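Local structure of cellulase (Bacillus sp. BG-CS10, 5E09) at residues Thr245-Asp248 with Ile249-Thr252; Ile297-Leu300 with Asn301-Asp304; Ser487-Asp491 with Lys492-Val496; Asp499-Phe502 with Asn503-Asp507. The protein probably hydrolyses the beta-1,4-glucosidic bonds of cellulose with a family 5 catalytic barrel that is followed by a C-terminal carbohydrate-binding module. All blocks are in the same frame, centred on the assembly; numbering follows the deposited sequence.

Interaction 1 (Thr245-Asp248 with Ile249-Thr252); sequences TQQD and IIDT
The backbone N-H of I249 donates to T245 O, N to O 3.1 Å, and the I249 CG1 branch lies just beyond that oxygen, 3.5 Å from T245 O. One residue on, I250 N reaches Q246 O at 3.0 Å, in the carbonyl plane. D251 adds a side-chain link to the backbone bond from its N to Q247 O: Q247 NE2 donates to D251 OD1 over 2.8 Å. OD1 lies in the amide plane of Q247, yet the donor comes from above the carboxylate plane (38° out of it), and the two flat groups are turned 51° apart. Q247 gets there by setting CG anti to its N (chi1 -164°) and then bending at chi2. With an alanine at D251, the Q247 amide would probably lose the acceptor that fixes its rotation and be free to turn. T252 closes the turn with two donors on D248 O, OG1 at 2.6 Å and N at 3.0 Å, from opposite faces of the carbonyl plane; the D248 carboxylate itself bonds Y225 OH. In the fold, I249 packs on F292 and F295 of helix 286-302, while both I249 and T252 touch Y225 of barrel strand 219-225.

Interaction 2 (Ile297-Leu300 with Asn301-Asp304); sequences IHHL and NERD
H299 O is gripped twice by R303: NH1 donates to it over 2.9 Å, with the oxygen in the guanidinium plane, and the R303 backbone N adds a weak bond. The same NH1 also donates to H299 ND1 at 3.0 Å, arriving at the ring edge only 7° from the ring plane, although ring and guanidinium planes are 55° apart. ND1 thus acts as an acceptor, consistent with the ring proton sitting on NE2. A leucine in place of R303 would probably leave H299 ND1 without its donor, and N254 OD1, bonded to R303 NE, without its mate. E302 runs extended beyond CG and brings OE2 to 3.1 Å from H298 CE1; its approach to the ring is oblique, and the angle is too poor for a hydrogen bond to NE2. Beneath these side chains the backbone stays helical, with E302 N on H298 O at 2.9 Å, until R303 leaves helical geometry. D304, at a phi of 52°, is the C-prime residue of a Schellman motif, with its N on N301 O and V305 N on L300 O. Helix 286-302 is the crossover between parallel strands 267-272 and 306-311: I297 and L300 touch H307 of the latter, and H299 and R303 face helix 243-261.

Interaction 3 (Ser487-Asp491 with Lys492-Val496); sequences SPVYD and KGEIV
The side chains of V489 and K492 run alongside each other in the same direction at the turn of a beta hairpin that carries a G1 beta bulge. The methylenes of K492 run along V489, with CB 3.8 Å from V489 CG1, and a bend at chi3 then carries NZ to E494 OE2, a salt bridge of 3.5 Å. E494 meets it because its CG stands between the backbone N and the carbonyl carbon (chi1 62°), which also lays that CG against V489 CB. The other branch of V489 crosses V496 obliquely, CG2 to CG2 at 3.7 Å, a diagonal contact, since V489 is paired with E494. S487, V489, E494 and V496 thus share one face of the sheet, whereas P488 and I495 lie on the other face, where both touch V458. Strands 487-489 and 494-496 run antiparallel, their directions 152° apart. V489 N donates to E494 O at 2.8 Å, but both G493 and E494 face V489, which defines the bulge. Its glycine has a phi of 53°, and G493 N reaches Y490 O at 3.1 Å from above the carbonyl plane. The hairpin ends the antiparallel sheet of the carbohydrate-binding domain, strand 486-489 being outermost within the chain. At the S487-V496 pair, S487 O takes V496 N at 2.9 Å and a CA-H...O contact from I495 CA at 3.5 Å.

Interaction 4 (Asp499-Phe502 with Asn503-Asp507); sequences DAFF and NEVRD
The one-turn helix 499-502 of the carbohydrate-binding domain unwinds here into the loop that leads to strand 509-516, and V505 folds back onto the two phenylalanines at its end. V505 CG1 sits over one face of the F501 ring, 4.2 Å from the centroid and 21° off the ring normal, a CH-pi contact displaced toward the rim, with F501 CZ 3.9 Å from CG1. The second methyl, CG2, comes instead to the edge of the F502 ring, 4.1 Å from F502 CD1. This division follows from the V505 rotamer: at chi1 -63°, CG1 is anti to the carbonyl carbon and CG2 lies between N and that carbon. F501 in turn places CD2 over a face of F502, so the two rings and the valine pack as one buried apolar cluster. The backbone shows the helix giving way. N503 N still makes a helical bond to D499 O at 2.9 Å, whereas E504 N turns to F501 O at 3.2 Å and V505 N to F502 O at 3.3 Å, both three residues back and both from above the carbonyl plane. A463 touches F501, L526 touches F502, and Y465 touches V505. No side-chain hydrogen bond links the two segments, which implies that the fold-back rests on backbone bonds and on methyl-to-ring packing.

In the fold
Interactions 1 and 2 lie on successive helices of the family 5 barrel, their centres 12 Å apart, and meet directly: I250 CG1 is 4.0 Å from H299 CE1. Both belong to the helical layer around the eight parallel strands. Interactions 3 and 4 belong to the carbohydrate-binding domain, where strand 494-497 is followed closely by helix 499-502; their centres are 20 Å apart, with no contact beyond the adjoining chain. The two pairs do not touch: interaction 1 is about 20 Å from interaction 3 between nearest atoms, and interaction 2 about 32 Å from interaction 4. Interaction 1, touching Y225, lies toward the C-terminal strand ends, where such barrels have their active site; interaction 2, toward the opposite end.

Interaction 1 (Thr245-Asp248 with Ile249-Thr252)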
ATOM      1  N   THR A 245       8.675   8.153  -9.445  1.00 42.06           N
ATOM      2  CA  THR A 245       8.164   7.549  -8.218  1.00 45.89           C
ATOM      3  C   THR A 245       9.131   7.824  -7.056  1.00 43.43           C
ATOM      4  O   THR A 245       8.734   8.268  -5.951  1.00 55.23           O
ATOM      5  CB  THR A 245       7.957   6.035  -8.413  1.00 45.10           C
ATOM      6  OG1 THR A 245       7.290   5.812  -9.661  1.00 37.83           O
ATOM      7  CG2 THR A 245       7.124   5.444  -7.289  1.00 41.22           C
ATOM      8  N   GLN A 246      10.412   7.594  -7.337  1.00 42.42           N
ATOM      9  CA  GLN A 246      11.478   7.815  -6.366  1.00 44.81           C
ATOM     10  C   GLN A 246      11.524   9.273  -5.923  1.00 40.01           C
ATOM     11  O   GLN A 246      11.594   9.578  -4.725  1.00 39.82           O
ATOM     12  CB  GLN A 246      12.821   7.394  -6.964  1.00 41.38           C
ATOM     13  CG  GLN A 246      12.826   5.963  -7.490  1.00 49.02           C
ATOM     14  CD  GLN A 246      14.162   5.545  -8.074  1.00 56.40           C
ATOM     15  OE1 GLN A 246      14.431   5.757  -9.253  1.00 62.66           O
ATOM     16  NE2 GLN A 246      15.003   4.936  -7.249  1.00 72.83           N
ATOM     17  N   GLN A 247      11.458  10.169  -6.903  1.00 44.66           N
ATOM     18  CA  GLN A 247      11.546  11.597  -6.648  1.00 40.67           C
ATOM     19  C   GLN A 247      10.353  12.074  -5.841  1.00 53.54           C
ATOM     20  O   GLN A 247      10.489  12.961  -4.997  1.00 46.50           O
ATOM     21  CB  GLN A 247      11.643  12.381  -7.954  1.00 39.90           C
ATOM     22  CG  GLN A 247      12.121  13.812  -7.764  1.00 41.05           C
ATOM     23  CD  GLN A 247      13.477  13.880  -7.082  1.00 56.11           C
ATOM     24  OE1 GLN A 247      14.415  13.185  -7.474  1.00 58.28           O
ATOM     25  NE2 GLN A 247      13.586  14.713  -6.050  1.00 51.56           N
ATOM     26  N   ASP A 248       9.188  11.480  -6.101  1.00 47.03           N
ATOM     27  CA  ASP A 248       7.989  11.809  -5.338  1.00 39.09           C
ATOM     28  C   ASP A 248       8.174  11.438  -3.871  1.00 40.31           C
ATOM     29  O   ASP A 248       7.794  12.201  -2.968  1.00 44.21           O
ATOM     30  CB  ASP A 248       6.766  11.101  -5.907  1.00 38.18           C
ATOM     31  CG  ASP A 248       5.479  11.606  -5.295  1.00 49.82           C
ATOM     32  OD1 ASP A 248       5.061  12.729  -5.652  1.00 49.83           O
ATOM     33  OD2 ASP A 248       4.894  10.888  -4.451  1.00 46.72           O
ATOM     34  N   ILE A 249       8.764  10.271  -3.629  1.00 41.78           N
ATOM     35  CA  ILE A 249       9.103   9.905  -2.249  1.00 49.86           C
ATOM     36  C   ILE A 249      10.056  10.924  -1.591  1.00 48.66           C
ATOM     37  O   ILE A 249       9.798  11.446  -0.480  1.00 41.29           O
ATOM     38  CB  ILE A 249       9.735   8.507  -2.195  1.00 43.72           C
ATOM     39  CG1 ILE A 249       8.695   7.452  -2.592  1.00 47.55           C
ATOM     40  CG2 ILE A 249      10.311   8.232  -0.812  1.00 42.00           C
ATOM     41  CD1 ILE A 249       9.264   6.076  -2.827  1.00 35.07           C
ATOM     42  N   ILE A 250      11.148  11.215  -2.293  1.00 48.56           N
ATOM     43  CA  ILE A 250      12.173  12.117  -1.776  1.00 45.82           C
ATOM     44  C   ILE A 250      11.614  13.502  -1.451  1.00 48.44           C
ATOM     45  O   ILE A 250      11.821  14.005  -0.348  1.00 46.46           O
ATOM     46  CB  ILE A 250      13.343  12.250  -2.771  1.00 59.25           C
ATOM     47  CG1 ILE A 250      14.180  10.970  -2.764  1.00 50.33           C
ATOM     48  CG2 ILE A 250      14.220  13.445  -2.424  1.00 48.00           C
ATOM     49  CD1 ILE A 250      15.358  11.016  -3.693  1.00 51.62           C
ATOM     50  N   ASP A 251      10.903  14.105  -2.400  1.00 40.76           N
ATOM     51  CA  ASP A 251      10.308  15.423  -2.195  1.00 43.19           C
ATOM     52  C   ASP A 251       9.307  15.410  -1.040  1.00 52.55           C
ATOM     53  O   ASP A 251       9.386  16.246  -0.111  1.00 57.44           O
ATOM     54  CB  ASP A 251       9.617  15.912  -3.475  1.00 49.71           C
ATOM     55  CG  ASP A 251      10.588  16.109  -4.634  1.00 67.26           C
ATOM     56  OD1 ASP A 251      11.814  16.163  -4.393  1.00 67.36           O
ATOM     57  OD2 ASP A 251      10.126  16.220  -5.790  1.00 64.25           O
ATOM     58  N   THR A 252       8.376  14.455  -1.097  1.00 40.07           N
ATOM     59  CA  THR A 252       7.334  14.360  -0.080  1.00 48.28           C
ATOM     60  C   THR A 252       7.927  14.360   1.321  1.00 37.72           C
ATOM     61  O   THR A 252       7.590  15.207   2.170  1.00 47.97           O
ATOM     62  CB  THR A 252       6.476  13.093  -0.250  1.00 45.98           C
ATOM     63  OG1 THR A 252       5.823  13.119  -1.527  1.00 44.49           O
ATOM     64  CG2 THR A 252       5.431  13.009   0.852  1.00 38.16           C
TER

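Interaction 2 (Ile297-Leu300 with Asn301-Asp304)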
ATOM      1  N   ILE A 297      11.211   2.789   2.614  1.00 39.78           N
ATOM      2  CA  ILE A 297      11.562   2.620   4.019  1.00 45.87           C
ATOM      3  C   ILE A 297      12.987   3.125   4.294  1.00 43.44           C
ATOM      4  O   ILE A 297      13.250   3.674   5.372  1.00 37.40           O
ATOM      5  CB  ILE A 297      11.393   1.160   4.466  1.00 37.43           C
ATOM      6  CG1 ILE A 297       9.906   0.800   4.431  1.00 33.27           C
ATOM      7  CG2 ILE A 297      11.931   0.960   5.880  1.00 32.17           C
ATOM      8  CD1 ILE A 297       9.606  -0.657   4.685  1.00 39.60           C
ATOM      9  N   HIS A 298      13.888   2.990   3.320  1.00 34.92           N
ATOM     10  CA  HIS A 298      15.201   3.615   3.466  1.00 37.17           C
ATOM     11  C   HIS A 298      15.065   5.110   3.745  1.00 54.34           C
ATOM     12  O   HIS A 298      15.655   5.635   4.705  1.00 47.98           O
ATOM     13  CB  HIS A 298      16.063   3.411   2.222  1.00 41.25           C
ATOM     14  CG  HIS A 298      17.301   4.256   2.204  1.00 52.21           C
ATOM     15  ND1 HIS A 298      18.169   4.328   3.271  1.00 51.11           N
ATOM     16  CD2 HIS A 298      17.818   5.060   1.242  1.00 49.59           C
ATOM     17  CE1 HIS A 298      19.167   5.141   2.972  1.00 42.56           C
ATOM     18  NE2 HIS A 298      18.978   5.598   1.746  1.00 41.45           N
ATOM     19  N   HIS A 299      14.282   5.805   2.925  1.00 41.44           N
ATOM     20  CA  HIS A 299      14.228   7.259   3.081  1.00 46.74           C
ATOM     21  C   HIS A 299      13.433   7.703   4.324  1.00 38.70           C
ATOM     22  O   HIS A 299      13.748   8.743   4.942  1.00 41.12           O
ATOM     23  CB  HIS A 299      13.690   7.893   1.804  1.00 39.61           C
ATOM     24  CG  HIS A 299      14.709   7.954   0.708  1.00 55.86           C
ATOM     25  ND1 HIS A 299      15.739   8.870   0.702  1.00 55.48           N
ATOM     26  CD2 HIS A 299      14.883   7.184  -0.392  1.00 52.42           C
ATOM     27  CE1 HIS A 299      16.494   8.675  -0.364  1.00 44.44           C
ATOM     28  NE2 HIS A 299      15.998   7.660  -1.047  1.00 54.36           N
ATOM     29  N   LEU A 300      12.448   6.898   4.720  1.00 33.49           N
ATOM     30  CA  LEU A 300      11.736   7.142   5.976  1.00 37.09           C
ATOM     31  C   LEU A 300      12.691   7.034   7.154  1.00 52.05           C
ATOM     32  O   LEU A 300      12.659   7.858   8.076  1.00 39.81           O
ATOM     33  CB  LEU A 300      10.574   6.164   6.167  1.00 29.38           C
ATOM     34  CG  LEU A 300       9.417   6.228   5.167  1.00 44.05           C
ATOM     35  CD1 LEU A 300       8.356   5.187   5.502  1.00 27.17           C
ATOM     36  CD2 LEU A 300       8.818   7.631   5.108  1.00 33.02           C
ATOM     37  N   ASN A 301      13.531   6.001   7.123  1.00 49.30           N
ATOM     38  CA  ASN A 301      14.534   5.814   8.165  1.00 45.02           C
ATOM     39  C   ASN A 301      15.529   6.963   8.206  1.00 43.07           C
ATOM     40  O   ASN A 301      15.828   7.481   9.281  1.00 49.74           O
ATOM     41  CB  ASN A 301      15.268   4.489   7.975  1.00 45.95           C
ATOM     42  CG  ASN A 301      14.390   3.298   8.292  1.00 53.28           C
ATOM     43  OD1 ASN A 301      13.417   3.407   9.028  1.00 53.08           O
ATOM     44  ND2 ASN A 301      14.745   2.141   7.742  1.00 96.12           N
ATOM     45  N   GLU A 302      16.024   7.376   7.040  1.00 42.07           N
ATOM     46  CA  GLU A 302      16.929   8.524   6.977  1.00 40.19           C
ATOM     47  C   GLU A 302      16.272   9.787   7.540  1.00 54.79           C
ATOM     48  O   GLU A 302      16.965  10.696   8.007  1.00 36.65           O
ATOM     49  CB  GLU A 302      17.396   8.779   5.538  1.00 43.07           C
ATOM     50  CG  GLU A 302      18.714   8.102   5.166  1.00 66.92           C
ATOM     51  CD  GLU A 302      19.221   8.509   3.788  1.00 79.95           C
ATOM     52  OE1 GLU A 302      18.539   9.305   3.106  1.00 66.10           O
ATOM     53  OE2 GLU A 302      20.311   8.040   3.389  1.00 88.96           O
ATOM     54  N   ARG A 303      14.941   9.851   7.501  1.00 46.34           N
ATOM     55  CA  ARG A 303      14.261  11.037   8.018  1.00 47.53           C
ATOM     56  C   ARG A 303      13.498  10.824   9.334  1.00 53.87           C
ATOM     57  O   ARG A 303      12.633  11.631   9.682  1.00 53.39           O
ATOM     58  CB  ARG A 303      13.309  11.584   6.956  1.00 40.38           C
ATOM     59  CG  ARG A 303      14.024  12.243   5.794  1.00 50.46           C
ATOM     60  CD  ARG A 303      13.171  12.218   4.538  1.00 51.38           C
ATOM     61  NE  ARG A 303      13.917  12.659   3.365  1.00 47.79           N
ATOM     62  CZ  ARG A 303      14.727  11.877   2.657  1.00 57.79           C
ATOM     63  NH1 ARG A 303      14.909  10.608   3.007  1.00 47.02           N
ATOM     64  NH2 ARG A 303      15.362  12.367   1.601  1.00 55.61           N
ATOM     65  N   ASP A 304      13.827   9.754  10.057  1.00 45.85           N
ATOM     66  CA  ASP A 304      13.207   9.443  11.353  1.00 40.13           C
ATOM     67  C   ASP A 304      11.677   9.439  11.343  1.00 47.50           C
ATOM     68  O   ASP A 304      11.039   9.854  12.316  1.00 37.46           O
ATOM     69  CB  ASP A 304      13.687  10.425  12.424  1.00 57.45           C
ATOM     70  CG  ASP A 304      15.181  10.347  12.664  1.00 56.78           C
ATOM     71  OD1 ASP A 304      15.767   9.262  12.451  1.00 56.49           O
ATOM     72  OD2 ASP A 304      15.768  11.377  13.060  1.00 62.26           O
TER

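Interaction 3 (Ser487-Asp491 with Lys492-Val496)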
ATOM      1  N   SER A 487      -7.878  -7.668 -16.967  1.00 46.97           N
ATOM      2  CA  SER A 487      -7.301  -8.540 -15.954  1.00 49.77           C
ATOM      3  C   SER A 487      -6.767  -9.847 -16.536  1.00 42.85           C
ATOM      4  O   SER A 487      -7.520 -10.636 -17.100  1.00 41.82           O
ATOM      5  CB  SER A 487      -8.343  -8.836 -14.872  1.00 40.72           C
ATOM      6  OG  SER A 487      -7.724  -9.343 -13.705  1.00 58.01           O
ATOM      7  N   PRO A 488      -5.452 -10.067 -16.416  1.00 39.16           N
ATOM      8  CA  PRO A 488      -4.891 -11.379 -16.746  1.00 39.95           C
ATOM      9  C   PRO A 488      -5.335 -12.430 -15.733  1.00 50.94           C
ATOM     10  O   PRO A 488      -5.075 -12.276 -14.538  1.00 51.65           O
ATOM     11  CB  PRO A 488      -3.379 -11.157 -16.665  1.00 40.72           C
ATOM     12  CG  PRO A 488      -3.191  -9.677 -16.715  1.00 43.67           C
ATOM     13  CD  PRO A 488      -4.412  -9.075 -16.113  1.00 34.97           C
ATOM     14  N   VAL A 489      -6.015 -13.465 -16.210  1.00 35.36           N
ATOM     15  CA  VAL A 489      -6.382 -14.614 -15.394  1.00 45.30           C
ATOM     16  C   VAL A 489      -5.580 -15.820 -15.881  1.00 45.45           C
ATOM     17  O   VAL A 489      -5.953 -16.481 -16.869  1.00 44.36           O
ATOM     18  CB  VAL A 489      -7.900 -14.918 -15.465  1.00 54.80           C
ATOM     19  CG1 VAL A 489      -8.313 -15.828 -14.319  1.00 46.08           C
ATOM     20  CG2 VAL A 489      -8.711 -13.628 -15.448  1.00 38.38           C
ATOM     21  N   TYR A 490      -4.468 -16.083 -15.197  1.00 41.54           N
ATOM     22  CA  TYR A 490      -3.498 -17.081 -15.641  1.00 49.06           C
ATOM     23  C   TYR A 490      -4.011 -18.502 -15.452  1.00 46.44           C
ATOM     24  O   TYR A 490      -3.822 -19.356 -16.317  1.00 55.08           O
ATOM     25  CB  TYR A 490      -2.162 -16.893 -14.907  1.00 42.47           C
ATOM     26  CG  TYR A 490      -1.504 -15.574 -15.230  1.00 36.97           C
ATOM     27  CD1 TYR A 490      -0.863 -15.381 -16.444  1.00 38.82           C
ATOM     28  CD2 TYR A 490      -1.540 -14.516 -14.331  1.00 36.61           C
ATOM     29  CE1 TYR A 490      -0.271 -14.175 -16.758  1.00 42.61           C
ATOM     30  CE2 TYR A 490      -0.954 -13.302 -14.633  1.00 34.73           C
ATOM     31  CZ  TYR A 490      -0.318 -13.138 -15.849  1.00 51.31           C
ATOM     32  OH  TYR A 490       0.272 -11.935 -16.164  1.00 42.56           O
ATOM     33  N   ASP A 491      -4.678 -18.747 -14.329  1.00 46.56           N
ATOM     34  CA  ASP A 491      -5.211 -20.072 -14.028  1.00 59.41           C
ATOM     35  C   ASP A 491      -6.392 -20.450 -14.931  1.00 59.12           C
ATOM     36  O   ASP A 491      -6.821 -21.603 -14.947  1.00 66.42           O
ATOM     37  CB  ASP A 491      -5.627 -20.147 -12.553  1.00 51.97           C
ATOM     38  CG  ASP A 491      -6.354 -18.898 -12.090  1.00 81.39           C
ATOM     39  OD1 ASP A 491      -5.720 -17.816 -12.061  1.00 76.52           O
ATOM     40  OD2 ASP A 491      -7.559 -18.994 -11.767  1.00 75.12           O
ATOM     41  N   LYS A 492      -6.916 -19.489 -15.684  1.00 47.76           N
ATOM     42  CA  LYS A 492      -7.998 -19.785 -16.615  1.00 48.67           C
ATOM     43  C   LYS A 492      -7.576 -19.498 -18.056  1.00 66.86           C
ATOM     44  O   LYS A 492      -8.384 -19.605 -18.983  1.00 55.01           O
ATOM     45  CB  LYS A 492      -9.257 -18.993 -16.249  1.00 47.86           C
ATOM     46  CG  LYS A 492      -9.881 -19.426 -14.924  1.00 58.32           C
ATOM     47  CD  LYS A 492     -11.377 -19.154 -14.872  1.00 61.04           C
ATOM     48  CE  LYS A 492     -11.678 -17.667 -14.899  1.00 70.64           C
ATOM     49  NZ  LYS A 492     -13.144 -17.405 -14.854  1.00 79.34           N
ATOM     50  N   GLY A 493      -6.304 -19.147 -18.233  1.00 46.57           N
ATOM     51  CA  GLY A 493      -5.750 -18.867 -19.546  1.00 40.97           C
ATOM     52  C   GLY A 493      -6.537 -17.843 -20.341  1.00 46.87           C
ATOM     53  O   GLY A 493      -6.907 -18.099 -21.490  1.00 46.67           O
ATOM     54  N   GLU A 494      -6.805 -16.684 -19.742  1.00 44.56           N
ATOM     55  CA  GLU A 494      -7.567 -15.657 -20.452  1.00 40.69           C
ATOM     56  C   GLU A 494      -7.245 -14.253 -19.962  1.00 38.30           C
ATOM     57  O   GLU A 494      -6.692 -14.083 -18.887  1.00 38.81           O
ATOM     58  CB  GLU A 494      -9.070 -15.918 -20.311  1.00 47.49           C
ATOM     59  CG  GLU A 494      -9.565 -15.857 -18.868  1.00 49.08           C
ATOM     60  CD  GLU A 494     -11.036 -16.214 -18.724  1.00 66.70           C
ATOM     61  OE1 GLU A 494     -11.634 -16.735 -19.693  1.00 57.64           O
ATOM     62  OE2 GLU A 494     -11.596 -15.968 -17.634  1.00 55.93           O
ATOM     63  N   ILE A 495      -7.582 -13.253 -20.767  1.00 35.85           N
ATOM     64  CA  ILE A 495      -7.521 -11.865 -20.335  1.00 36.51           C
ATOM     65  C   ILE A 495      -8.920 -11.267 -20.371  1.00 43.87           C
ATOM     66  O   ILE A 495      -9.524 -11.142 -21.433  1.00 41.53           O
ATOM     67  CB  ILE A 495      -6.584 -11.012 -21.211  1.00 32.11           C
ATOM     68  CG1 ILE A 495      -5.155 -11.557 -21.162  1.00 34.64           C
ATOM     69  CG2 ILE A 495      -6.609  -9.567 -20.741  1.00 37.00           C
ATOM     70  CD1 ILE A 495      -4.199 -10.844 -22.100  1.00 33.07           C
ATOM     71  N   VAL A 496      -9.437 -10.904 -19.205  1.00 43.41           N
ATOM     72  CA  VAL A 496     -10.764 -10.314 -19.104  1.00 47.61           C
ATOM     73  C   VAL A 496     -10.731  -8.836 -19.481  1.00 39.65           C
ATOM     74  O   VAL A 496      -9.839  -8.108 -19.057  1.00 38.36           O
ATOM     75  CB  VAL A 496     -11.335 -10.462 -17.673  1.00 50.21           C
ATOM     76  CG1 VAL A 496     -12.664  -9.729 -17.540  1.00 46.73           C
ATOM     77  CG2 VAL A 496     -11.485 -11.929 -17.309  1.00 45.66           C
TER

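Interaction 4 (Asp499-Phe502 with Asn503-Asp507)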
ATOM      1  N   ASP A 499     -16.494  -4.557 -17.857  1.00 57.45           N
ATOM      2  CA  ASP A 499     -17.650  -3.740 -18.218  1.00 44.86           C
ATOM      3  C   ASP A 499     -17.289  -2.265 -18.071  1.00 41.59           C
ATOM      4  O   ASP A 499     -17.755  -1.426 -18.835  1.00 47.12           O
ATOM      5  CB  ASP A 499     -18.860  -4.100 -17.343  1.00 47.89           C
ATOM      6  CG  ASP A 499     -20.197  -3.872 -18.049  1.00 84.63           C
ATOM      7  OD1 ASP A 499     -20.243  -3.905 -19.299  1.00 80.39           O
ATOM      8  OD2 ASP A 499     -21.212  -3.667 -17.345  1.00 81.56           O
ATOM      9  N   ALA A 500     -16.436  -1.958 -17.098  1.00 47.66           N
ATOM     10  CA  ALA A 500     -15.991  -0.584 -16.881  1.00 37.29           C
ATOM     11  C   ALA A 500     -15.223  -0.035 -18.088  1.00 43.57           C
ATOM     12  O   ALA A 500     -15.365   1.136 -18.440  1.00 49.68           O
ATOM     13  CB  ALA A 500     -15.140  -0.493 -15.620  1.00 33.54           C
ATOM     14  N   PHE A 501     -14.413  -0.872 -18.730  1.00 42.38           N
ATOM     15  CA  PHE A 501     -13.711  -0.432 -19.932  1.00 38.24           C
ATOM     16  C   PHE A 501     -14.702  -0.152 -21.058  1.00 41.80           C
ATOM     17  O   PHE A 501     -14.639   0.894 -21.706  1.00 41.83           O
ATOM     18  CB  PHE A 501     -12.687  -1.471 -20.390  1.00 40.38           C
ATOM     19  CG  PHE A 501     -12.044  -1.153 -21.722  1.00 40.88           C
ATOM     20  CD1 PHE A 501     -10.967  -0.281 -21.799  1.00 34.35           C
ATOM     21  CD2 PHE A 501     -12.511  -1.733 -22.892  1.00 32.41           C
ATOM     22  CE1 PHE A 501     -10.371   0.009 -23.014  1.00 35.74           C
ATOM     23  CE2 PHE A 501     -11.917  -1.447 -24.115  1.00 43.50           C
ATOM     24  CZ  PHE A 501     -10.847  -0.572 -24.175  1.00 30.95           C
ATOM     25  N   PHE A 502     -15.621  -1.081 -21.283  1.00 31.11           N
ATOM     26  CA  PHE A 502     -16.540  -0.953 -22.409  1.00 53.45           C
ATOM     27  C   PHE A 502     -17.568   0.168 -22.233  1.00 46.65           C
ATOM     28  O   PHE A 502     -18.001   0.764 -23.218  1.00 51.57           O
ATOM     29  CB  PHE A 502     -17.252  -2.280 -22.666  1.00 43.87           C
ATOM     30  CG  PHE A 502     -16.370  -3.322 -23.278  1.00 37.29           C
ATOM     31  CD1 PHE A 502     -15.762  -3.099 -24.502  1.00 40.84           C
ATOM     32  CD2 PHE A 502     -16.148  -4.526 -22.634  1.00 37.86           C
ATOM     33  CE1 PHE A 502     -14.943  -4.060 -25.071  1.00 38.61           C
ATOM     34  CE2 PHE A 502     -15.342  -5.490 -23.198  1.00 36.10           C
ATOM     35  CZ  PHE A 502     -14.738  -5.258 -24.418  1.00 36.12           C
ATOM     36  N   ASN A 503     -17.939   0.469 -20.990  1.00 51.77           N
ATOM     37  CA  ASN A 503     -18.876   1.560 -20.716  1.00 50.89           C
ATOM     38  C   ASN A 503     -18.339   2.921 -21.153  1.00 52.05           C
ATOM     39  O   ASN A 503     -19.088   3.893 -21.206  1.00 55.77           O
ATOM     40  CB  ASN A 503     -19.229   1.626 -19.224  1.00 45.15           C
ATOM     41  CG  ASN A 503     -20.073   0.450 -18.761  1.00 50.08           C
ATOM     42  OD1 ASN A 503     -20.735  -0.219 -19.559  1.00 51.89           O
ATOM     43  ND2 ASN A 503     -20.047   0.188 -17.460  1.00 49.71           N
ATOM     44  N   GLU A 504     -17.046   3.001 -21.454  1.00 43.72           N
ATOM     45  CA  GLU A 504     -16.455   4.283 -21.820  1.00 52.11           C
ATOM     46  C   GLU A 504     -15.736   4.233 -23.162  1.00 39.95           C
ATOM     47  O   GLU A 504     -14.766   4.951 -23.383  1.00 51.89           O
ATOM     48  CB  GLU A 504     -15.501   4.765 -20.716  1.00 42.72           C
ATOM     49  CG  GLU A 504     -16.209   4.986 -19.379  1.00 52.12           C
ATOM     50  CD  GLU A 504     -15.311   5.571 -18.300  1.00 68.98           C
ATOM     51  OE1 GLU A 504     -14.565   6.533 -18.592  1.00 56.75           O
ATOM     52  OE2 GLU A 504     -15.356   5.067 -17.154  1.00 66.69           O
ATOM     53  N   VAL A 505     -16.221   3.387 -24.063  1.00 44.26           N
ATOM     54  CA  VAL A 505     -15.721   3.393 -25.431  1.00 50.17           C
ATOM     55  C   VAL A 505     -16.868   3.485 -26.435  1.00 51.55           C
ATOM     56  O   VAL A 505     -17.923   2.871 -26.258  1.00 55.73           O
ATOM     57  CB  VAL A 505     -14.851   2.140 -25.749  1.00 49.66           C
ATOM     58  CG1 VAL A 505     -13.603   2.115 -24.880  1.00 49.91           C
ATOM     59  CG2 VAL A 505     -15.634   0.869 -25.558  1.00 43.80           C
ATOM     60  N   ARG A 506     -16.650   4.275 -27.480  1.00 40.59           N
ATOM     61  CA  ARG A 506     -17.603   4.424 -28.569  1.00 45.02           C
ATOM     62  C   ARG A 506     -17.735   3.100 -29.330  1.00 56.02           C
ATOM     63  O   ARG A 506     -16.928   2.186 -29.142  1.00 46.92           O
ATOM     64  CB  ARG A 506     -17.144   5.526 -29.528  1.00 42.22           C
ATOM     65  CG  ARG A 506     -16.194   4.960 -30.561  1.00 51.00           C
ATOM     66  CD  ARG A 506     -15.418   5.953 -31.419  1.00 56.12           C
ATOM     67  NE  ARG A 506     -14.847   7.083 -30.704  1.00 54.91           N
ATOM     68  CZ  ARG A 506     -13.795   7.763 -31.146  1.00 52.09           C
ATOM     69  NH1 ARG A 506     -13.184   7.391 -32.265  1.00 47.30           N
ATOM     70  NH2 ARG A 506     -13.326   8.787 -30.450  1.00 67.22           N
ATOM     71  N   ASP A 507     -18.744   3.004 -30.193  1.00 58.30           N
ATOM     72  CA  ASP A 507     -18.857   1.884 -31.125  1.00 54.41           C
ATOM     73  C   ASP A 507     -17.856   2.059 -32.258  1.00 51.07           C
ATOM     74  O   ASP A 507     -18.029   2.922 -33.117  1.00 60.01           O
ATOM     75  CB  ASP A 507     -20.273   1.776 -31.695  1.00 55.33           C
ATOM     76  CG  ASP A 507     -21.324   1.581 -30.620  1.00 63.76           C
ATOM     77  OD1 ASP A 507     -21.153   0.675 -29.773  1.00 50.00           O
ATOM     78  OD2 ASP A 507     -22.324   2.333 -30.629  1.00 73.21           O
TER